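Glycoside hydrolase (Streptococcus pneumoniae serotype 4, PDB 6ORH) probably hydrolyses alpha-L-fucosidic linkages in host-derived glycans, as a family 29 glycoside hydrolase with a TIM-barrel catalytic domain and a C-terminal beta-sandwich domain. Local coordinates at residues A328-V333 / L347-L351; F376-R382 / K444-T450; I364-L370 / Q427-I433. The protein carries 2 engineered substitutions. All blocks are in the same frame, centred on the assembly; numbering follows the deposited sequence.

Contact 1 (A328-V333 / L347-L351); sequences ALGAEV and LTDGL
At the calcium-site loop of the C-terminal F5/8 type C domain, Thr-348 is held by a type II beta turn that runs from Ala-328 to Ala-331. Its backbone O accepts from Gly-330 N at 2.7 Å, a bond of backbone alone, and its hydroxyl OG1 donates to Ala-331 O, also at 2.7 Å, lying in the carbonyl plane on a lone pair. A chi1 of 58° sets OG1 between backbone N and carbonyl carbon, turned to Ala-331 O, and leaves the methyl CG2 to meet Val-333 CG2 at 3.8 Å. Beyond it Val-333 crosses Leu-347 at about a right angle, CG1 to CD1. At the exposed end the CD2 branch of Leu-329 rests on Gly-350 CA, 3.7 Å away. Asp-349 points away from the turn; its OD1 accepts from Leu-351 N in an Asx turn, while OD2 is hydrogen-bonded to Ser-354 OG. Asp-349 and Leu-351 belong, with His-346, Ser-354 and Thr-443, to a calcium site seen in this protein, although no metal is bound to this chain; a structural calcium loop of this kind is a familiar feature of galactose-binding-like beta sandwiches.

Contact 2 (F376-R382 / K444-T450); sequences FDVIELR and KISLYKT
Glu-380 and Leu-381 pair with Ser-446 and Ile-445 in the middle of antiparallel strands 378-382 and 444-448, whose axes approach to 4.6 Å. The tightly packed side carries Ile-379, Leu-381, Ile-445 and Leu-447. Leu-381 CD2 presses on Ile-445 CG1 at 3.5 Å, Ile-379 lies alongside Ile-445, and Leu-447 CD2 reaches both Ile-379 CG1 and one face of the Phe-376 ring, a CH-pi contact offset toward the rim.

The other face is mixed, buried around Val-378, Glu-380 and Tyr-448 but opening to solvent at Arg-382 and Lys-444, where the backbone pairing is also loose, with Arg-382 N 3.3 Å from Lys-444 O. Glu-380, with CG anti to its backbone N (chi1 173°) and the chain extended, divides its carboxylate: OE1 takes the hydroxyl of Tyr-448 at 2.8 Å from above the carboxylate plane, and OE2 is shared by Lys-444 NZ and Arg-382 NE, each at 2.7 Å. This common acceptor probably offsets the closeness of the two cations. At the partly exposed end of Lys-449 and Thr-450, a classic beta bulge sets Asp-377 N and Val-378 N on the one carbonyl of Tyr-448. Asp-377 turns its carboxylate to the last residues: OD1 accepts from Thr-450 N at 2.8 Å and OD2 from Thr-450 OG1 at 2.7 Å, each through its syn lone pair, with a weak salt bridge to Lys-449 NZ.

Strand 417-426 flanks strand 378-382, while strand 428-436 packs under the apolar side through Ile-429 and Val-431. Helix 306-322 meets Tyr-448 and Thr-450 through Leu-322 and Tyr-318.

Contact 3 (I364-L370 / Q427-I433); sequences IQLELDL and QKIRVVI
Leu-366 and Leu-368 lie opposite Val-431 and Ile-429 as hydrogen-bonded pairs of the antiparallel strands 364-370 and 428-433, whose directions differ by 159°. Backbone bonds run regularly along the pairing, for example Leu-366 N to Val-431 O at 2.8 Å, and continue to the corner at Gln-427, whose O accepts from Leu-370 N. Between them, CA-H...O contacts fill the non-hydrogen-bonded positions, as from Arg-430 CA to Leu-366 O at 3.2 Å.

Charged and polar groups gather on the face of Gln-365, Glu-367 and Arg-430. Arg-430 approaches Glu-367 side-on, giving NE at 2.7 Å and NH2 at 3.0 Å to the same oxygen, OE1, which lies in the guanidinium plane. Both nitrogens reach OE1 from one face of the carboxylate, whose plane is turned 48° from the guanidinium. NE2 of Gln-365 lies over one guanidinium face, near the rim; NE2 and NE of Arg-430 are both donors, so no hydrogen bond joins them. NH1 of Arg-430 forms a salt bridge to Glu-176 of the second subunit, and the guanidinium makes a cation-pi contact with Trp-404, one of the residues of a glycan pocket. At the strand end Gln-427 lies alongside Asp-369 and donates from NE2 to the syn lone pair of OD1 at 3.1 Å; OD1 also accepts from Gly-371 N.

The apolar face is built of aliphatic branches. Leu-370 CD1 meets Ile-429 CD1 at 3.6 Å, the latter swung toward Leu-370 by a chi2 of 90°.

With an apolar inner face and a polar outer one, this pair is characteristic of a sheet in the galactose-binding-like beta sandwich.

Overall arrangement
Following the chain, contact 1 closes first: the turn after helix 306-322 leads into strand 332-334, and a short excursion returns at 347-351. Contacts 2 and 3 come later and cross, since 364-370 precedes 376-382 while 427-433 precedes 444-450. Contact 3 joins two strands of one five-stranded antiparallel sheet and contact 2 two strands of the other, and the sheets face each other through Ile-379 on Val-431 and Phe-376 on Ile-429. Contact 1 bridges their margin, bonding Glu-332 to Asp-369 of contact 3 and Leu-347 to Ile-445 of contact 2. Together they tie the two sheets of the sandwich to each other and to the loop of the calcium site, with the helix leading in from the catalytic barrel beside contact 2.

Contact 1 (A328-V333 / L347-L351)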
# COMPACT_ATOMS: atom_id res chain seq x y z
N ALA A 328 6.91 -8.12 23.32
CA ALA A 328 8.35 -8.16 23.15
C ALA A 328 9.08 -7.63 24.38
O ALA A 328 10.30 -7.77 24.45
CB ALA A 328 8.75 -7.39 21.90
N LEU A 329 8.38 -7.05 25.37
CA LEU A 329 9.07 -6.44 26.49
C LEU A 329 9.96 -7.47 27.18
O LEU A 329 9.51 -8.55 27.53
CB LEU A 329 8.05 -5.92 27.51
CG LEU A 329 7.66 -4.45 27.45
CD1 LEU A 329 6.70 -4.13 28.59
CD2 LEU A 329 8.87 -3.52 27.49
N GLY A 330 11.24 -7.13 27.37
CA GLY A 330 12.18 -8.00 28.06
C GLY A 330 12.70 -9.17 27.21
O GLY A 330 13.51 -9.96 27.68
N ALA A 331 12.25 -9.28 25.95
CA ALA A 331 12.85 -10.27 25.06
C ALA A 331 14.36 -10.06 24.94
O ALA A 331 14.85 -8.93 24.96
CB ALA A 331 12.18 -10.20 23.71
N GLU A 332 15.09 -11.17 24.79
CA GLU A 332 16.53 -11.16 24.56
C GLU A 332 16.79 -10.80 23.10
O GLU A 332 16.23 -11.43 22.21
CB GLU A 332 17.10 -12.54 24.84
CG GLU A 332 17.78 -12.66 26.20
CD GLU A 332 19.29 -12.53 26.11
OE1 GLU A 332 19.83 -11.48 26.56
OE2 GLU A 332 19.94 -13.46 25.58
N VAL A 333 17.66 -9.81 22.85
CA VAL A 333 17.97 -9.40 21.49
C VAL A 333 19.45 -9.63 21.20
O VAL A 333 20.32 -9.20 21.96
CB VAL A 333 17.60 -7.91 21.28
CG1 VAL A 333 17.81 -7.53 19.82
CG2 VAL A 333 16.18 -7.60 21.70
N LEU A 347 16.33 -2.31 22.98
CA LEU A 347 15.16 -2.32 22.12
C LEU A 347 13.93 -2.86 22.86
O LEU A 347 12.81 -2.60 22.43
CB LEU A 347 15.47 -3.17 20.88
CG LEU A 347 16.54 -2.56 19.99
CD1 LEU A 347 17.14 -3.60 19.04
CD2 LEU A 347 15.95 -1.39 19.21
N THR A 348 14.14 -3.60 23.96
CA THR A 348 12.99 -4.21 24.62
C THR A 348 12.99 -3.96 26.13
O THR A 348 12.31 -4.66 26.87
CB THR A 348 12.95 -5.73 24.36
OG1 THR A 348 14.17 -6.28 24.84
CG2 THR A 348 12.86 -6.06 22.89
N ASP A 349 13.74 -2.95 26.57
CA ASP A 349 13.95 -2.77 28.00
C ASP A 349 12.89 -1.85 28.60
O ASP A 349 12.90 -1.61 29.81
CB ASP A 349 15.39 -2.30 28.29
CG ASP A 349 15.72 -0.88 27.83
OD1 ASP A 349 14.91 -0.26 27.11
OD2 ASP A 349 16.83 -0.42 28.18
N GLY A 350 11.98 -1.33 27.76
CA GLY A 350 10.91 -0.46 28.20
C GLY A 350 11.40 0.88 28.74
O GLY A 350 10.62 1.63 29.33
N LEU A 351 12.71 1.16 28.58
CA LEU A 351 13.31 2.45 28.89
C LEU A 351 13.31 3.27 27.60
O LEU A 351 13.99 2.89 26.64
CB LEU A 351 14.75 2.26 29.37
CG LEU A 351 15.05 2.22 30.87
CD1 LEU A 351 13.92 1.58 31.68
CD2 LEU A 351 16.37 1.52 31.15

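Contact 2 (F376-R382 / K444-T450)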
# COMPACT_ATOMS: atom_id res chain seq x y z
N PHE A 376 1.04 -13.04 17.91
CA PHE A 376 1.06 -11.63 17.54
C PHE A 376 0.78 -11.47 16.05
O PHE A 376 0.84 -12.43 15.27
CB PHE A 376 2.39 -11.00 17.97
CG PHE A 376 3.59 -11.69 17.37
CD1 PHE A 376 4.06 -11.35 16.11
CD2 PHE A 376 4.25 -12.69 18.08
CE1 PHE A 376 5.16 -12.00 15.57
CE2 PHE A 376 5.34 -13.34 17.54
CZ PHE A 376 5.80 -12.99 16.28
N ASP A 377 0.45 -10.23 15.64
CA ASP A 377 0.22 -9.92 14.24
C ASP A 377 0.65 -8.49 13.93
O ASP A 377 0.36 -8.01 12.84
CB ASP A 377 -1.23 -10.15 13.79
CG ASP A 377 -2.29 -9.39 14.58
OD1 ASP A 377 -1.96 -8.73 15.60
OD2 ASP A 377 -3.46 -9.54 14.22
N VAL A 378 1.31 -7.83 14.89
CA VAL A 378 1.82 -6.48 14.66
C VAL A 378 3.23 -6.36 15.22
O VAL A 378 3.47 -6.68 16.38
CB VAL A 378 0.94 -5.39 15.29
CG1 VAL A 378 1.48 -4.00 14.88
CG2 VAL A 378 -0.51 -5.52 14.87
N ILE A 379 4.15 -5.80 14.42
CA ILE A 379 5.44 -5.38 14.95
C ILE A 379 5.54 -3.85 14.89
O ILE A 379 5.05 -3.27 13.94
CB ILE A 379 6.63 -6.09 14.24
CG1 ILE A 379 7.95 -5.83 14.98
CG2 ILE A 379 6.69 -5.67 12.76
CD1 ILE A 379 9.16 -6.65 14.51
N GLU A 380 6.08 -3.23 15.94
CA GLU A 380 6.35 -1.79 15.96
C GLU A 380 7.86 -1.55 16.04
O GLU A 380 8.56 -2.17 16.85
CB GLU A 380 5.64 -1.12 17.15
CG GLU A 380 6.03 0.36 17.31
CD GLU A 380 5.41 1.00 18.55
OE1 GLU A 380 4.31 0.58 18.94
OE2 GLU A 380 6.02 1.95 19.10
N LEU A 381 8.39 -0.65 15.18
CA LEU A 381 9.79 -0.25 15.21
C LEU A 381 9.79 1.28 15.33
O LEU A 381 8.90 1.93 14.77
CB LEU A 381 10.44 -0.64 13.88
CG LEU A 381 10.38 -2.11 13.45
CD1 LEU A 381 11.04 -2.29 12.09
CD2 LEU A 381 11.04 -3.01 14.48
N ARG A 382 10.79 1.85 16.00
CA ARG A 382 10.93 3.32 16.04
C ARG A 382 12.39 3.72 15.84
O ARG A 382 13.31 3.15 16.44
CB ARG A 382 10.51 3.89 17.40
CG ARG A 382 9.05 3.65 17.75
CD ARG A 382 8.64 4.60 18.87
NE ARG A 382 7.29 4.31 19.34
CZ ARG A 382 6.62 5.14 20.15
NH1 ARG A 382 7.18 6.27 20.52
NH2 ARG A 382 5.40 4.83 20.55
N LYS A 444 13.22 1.10 19.96
CA LYS A 444 12.20 0.19 20.47
C LYS A 444 11.81 -0.79 19.37
O LYS A 444 11.72 -0.42 18.17
CB LYS A 444 10.95 1.01 20.80
CG LYS A 444 9.79 0.28 21.47
CD LYS A 444 8.63 1.27 21.54
CE LYS A 444 7.27 0.65 21.65
NZ LYS A 444 6.25 1.69 21.75
N ILE A 445 11.60 -2.05 19.77
CA ILE A 445 10.86 -3.03 18.99
C ILE A 445 9.78 -3.60 19.91
O ILE A 445 10.11 -4.02 21.03
CB ILE A 445 11.75 -4.16 18.43
CG1 ILE A 445 12.83 -3.64 17.47
CG2 ILE A 445 10.90 -5.24 17.76
CD1 ILE A 445 13.99 -4.59 17.29
N SER A 446 8.53 -3.52 19.47
CA SER A 446 7.37 -4.02 20.21
C SER A 446 6.58 -4.99 19.34
O SER A 446 6.67 -4.94 18.11
CB SER A 446 6.50 -2.88 20.73
OG SER A 446 7.26 -2.06 21.63
N LEU A 447 5.81 -5.89 19.98
CA LEU A 447 4.94 -6.83 19.30
C LEU A 447 3.57 -6.79 19.97
O LEU A 447 3.49 -6.73 21.20
CB LEU A 447 5.50 -8.26 19.44
CG LEU A 447 6.79 -8.54 18.66
CD1 LEU A 447 7.40 -9.87 19.11
CD2 LEU A 447 6.51 -8.54 17.16
N TYR A 448 2.53 -6.80 19.13
CA TYR A 448 1.15 -6.77 19.62
C TYR A 448 0.27 -7.74 18.86
O TYR A 448 0.55 -8.15 17.72
CB TYR A 448 0.52 -5.38 19.47
CG TYR A 448 1.38 -4.24 19.94
CD1 TYR A 448 1.62 -3.99 21.29
CD2 TYR A 448 1.93 -3.36 19.01
CE1 TYR A 448 2.39 -2.92 21.72
CE2 TYR A 448 2.71 -2.29 19.42
CZ TYR A 448 2.94 -2.07 20.77
OH TYR A 448 3.72 -1.03 21.17
N LYS A 449 -0.85 -8.08 19.52
CA LYS A 449 -1.96 -8.76 18.87
C LYS A 449 -3.14 -7.79 18.73
O LYS A 449 -3.64 -7.27 19.74
CB LYS A 449 -2.37 -9.97 19.72
CG LYS A 449 -3.53 -10.79 19.16
CD LYS A 449 -3.29 -11.33 17.76
CE LYS A 449 -4.53 -11.88 17.10
NZ LYS A 449 -5.45 -10.82 16.63
N THR A 450 -3.64 -7.65 17.50
CA THR A 450 -4.81 -6.82 17.25
C THR A 450 -6.03 -7.40 17.98
O THR A 450 -6.16 -8.61 18.12
CB THR A 450 -5.14 -6.67 15.76
OG1 THR A 450 -5.44 -7.93 15.16
CG2 THR A 450 -4.08 -5.95 14.97

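Contact 3 (I364-L370 / Q427-I433)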
# COMPACT_ATOMS: atom_id res chain seq x y z
N ILE A 364 21.84 -5.77 8.43
CA ILE A 364 21.93 -5.95 9.87
C ILE A 364 20.75 -6.77 10.37
O ILE A 364 19.58 -6.45 10.14
CB ILE A 364 22.08 -4.60 10.61
CG1 ILE A 364 23.45 -3.96 10.39
CG2 ILE A 364 21.79 -4.77 12.11
CD1 ILE A 364 23.56 -2.52 10.83
N GLN A 365 21.06 -7.85 11.10
CA GLN A 365 20.03 -8.76 11.53
C GLN A 365 19.95 -8.74 13.05
O GLN A 365 20.92 -9.12 13.72
CB GLN A 365 20.37 -10.17 11.03
CG GLN A 365 19.38 -11.21 11.49
CD GLN A 365 19.59 -12.47 10.70
OE1 GLN A 365 19.46 -12.48 9.47
NE2 GLN A 365 19.99 -13.53 11.38
N LEU A 366 18.81 -8.27 13.57
CA LEU A 366 18.50 -8.34 15.00
C LEU A 366 17.56 -9.53 15.22
O LEU A 366 16.56 -9.67 14.51
CB LEU A 366 17.81 -7.04 15.43
CG LEU A 366 18.70 -5.80 15.39
CD1 LEU A 366 17.86 -4.52 15.43
CD2 LEU A 366 19.69 -5.84 16.56
N GLU A 367 17.87 -10.40 16.20
CA GLU A 367 16.98 -11.52 16.46
C GLU A 367 16.46 -11.40 17.89
O GLU A 367 17.26 -11.18 18.82
CB GLU A 367 17.72 -12.85 16.29
CG GLU A 367 16.82 -14.07 16.48
CD GLU A 367 17.47 -15.37 16.02
OE1 GLU A 367 18.14 -15.37 14.99
OE2 GLU A 367 17.31 -16.39 16.72
N LEU A 368 15.14 -11.52 18.04
CA LEU A 368 14.49 -11.47 19.35
C LEU A 368 14.12 -12.89 19.74
O LEU A 368 13.58 -13.63 18.91
CB LEU A 368 13.21 -10.63 19.31
CG LEU A 368 13.40 -9.12 19.35
CD1 LEU A 368 13.92 -8.63 18.01
CD2 LEU A 368 12.10 -8.40 19.67
N ASP A 369 14.38 -13.23 21.01
CA ASP A 369 13.90 -14.47 21.61
C ASP A 369 12.94 -14.10 22.74
O ASP A 369 13.36 -13.54 23.74
CB ASP A 369 15.08 -15.30 22.15
CG ASP A 369 14.65 -16.65 22.74
OD1 ASP A 369 13.44 -16.86 22.94
OD2 ASP A 369 15.55 -17.48 22.97
N LEU A 370 11.65 -14.39 22.54
CA LEU A 370 10.60 -13.98 23.47
C LEU A 370 10.62 -14.88 24.71
O LEU A 370 9.94 -14.56 25.69
CB LEU A 370 9.24 -14.07 22.78
CG LEU A 370 9.08 -13.25 21.50
CD1 LEU A 370 7.66 -13.35 20.98
CD2 LEU A 370 9.47 -11.80 21.75
N GLN A 427 8.37 -17.72 18.84
CA GLN A 427 9.23 -17.35 19.94
C GLN A 427 10.42 -16.54 19.41
O GLN A 427 11.00 -15.76 20.17
CB GLN A 427 9.72 -18.61 20.65
CG GLN A 427 10.68 -18.31 21.79
CD GLN A 427 10.86 -19.52 22.68
OE1 GLN A 427 9.99 -20.39 22.77
NE2 GLN A 427 12.02 -19.57 23.31
N LYS A 428 10.81 -16.78 18.15
CA LYS A 428 11.96 -16.10 17.58
C LYS A 428 11.56 -15.27 16.37
O LYS A 428 10.84 -15.73 15.49
CB LYS A 428 13.08 -17.09 17.26
CG LYS A 428 13.58 -17.85 18.49
CD LYS A 428 14.76 -18.73 18.22
CE LYS A 428 15.17 -19.54 19.44
NZ LYS A 428 16.44 -20.27 19.18
N ILE A 429 12.06 -14.02 16.35
CA ILE A 429 11.75 -13.05 15.31
C ILE A 429 13.06 -12.42 14.84
O ILE A 429 13.94 -12.17 15.66
CB ILE A 429 10.78 -11.97 15.86
CG1 ILE A 429 9.47 -12.56 16.40
CG2 ILE A 429 10.52 -10.89 14.82
CD1 ILE A 429 9.53 -12.94 17.88
N ARG A 430 13.18 -12.12 13.53
CA ARG A 430 14.33 -11.36 13.05
C ARG A 430 13.84 -10.07 12.42
O ARG A 430 12.86 -10.09 11.66
CB ARG A 430 15.14 -12.13 12.00
CG ARG A 430 16.01 -13.23 12.61
CD ARG A 430 16.47 -14.28 11.62
NE ARG A 430 17.36 -15.19 12.37
CZ ARG A 430 17.99 -16.24 11.83
NH1 ARG A 430 17.88 -16.52 10.54
NH2 ARG A 430 18.76 -17.00 12.60
N VAL A 431 14.50 -8.98 12.79
CA VAL A 431 14.33 -7.69 12.12
C VAL A 431 15.61 -7.46 11.32
O VAL A 431 16.72 -7.43 11.88
CB VAL A 431 14.03 -6.56 13.12
CG1 VAL A 431 14.01 -5.18 12.44
CG2 VAL A 431 12.67 -6.81 13.77
N VAL A 432 15.45 -7.29 10.00
CA VAL A 432 16.62 -7.17 9.14
C VAL A 432 16.56 -5.82 8.44
O VAL A 432 15.65 -5.59 7.64
CB VAL A 432 16.72 -8.33 8.12
CG1 VAL A 432 18.01 -8.25 7.32
CG2 VAL A 432 16.61 -9.70 8.79
N ILE A 433 17.58 -4.99 8.70
CA ILE A 433 17.73 -3.69 8.05
C ILE A 433 18.61 -3.88 6.82
O ILE A 433 19.78 -4.23 6.95
CB ILE A 433 18.29 -2.63 9.02
CG1 ILE A 433 17.38 -2.45 10.25
CG2 ILE A 433 18.54 -1.30 8.30
CD1 ILE A 433 17.99 -1.59 11.32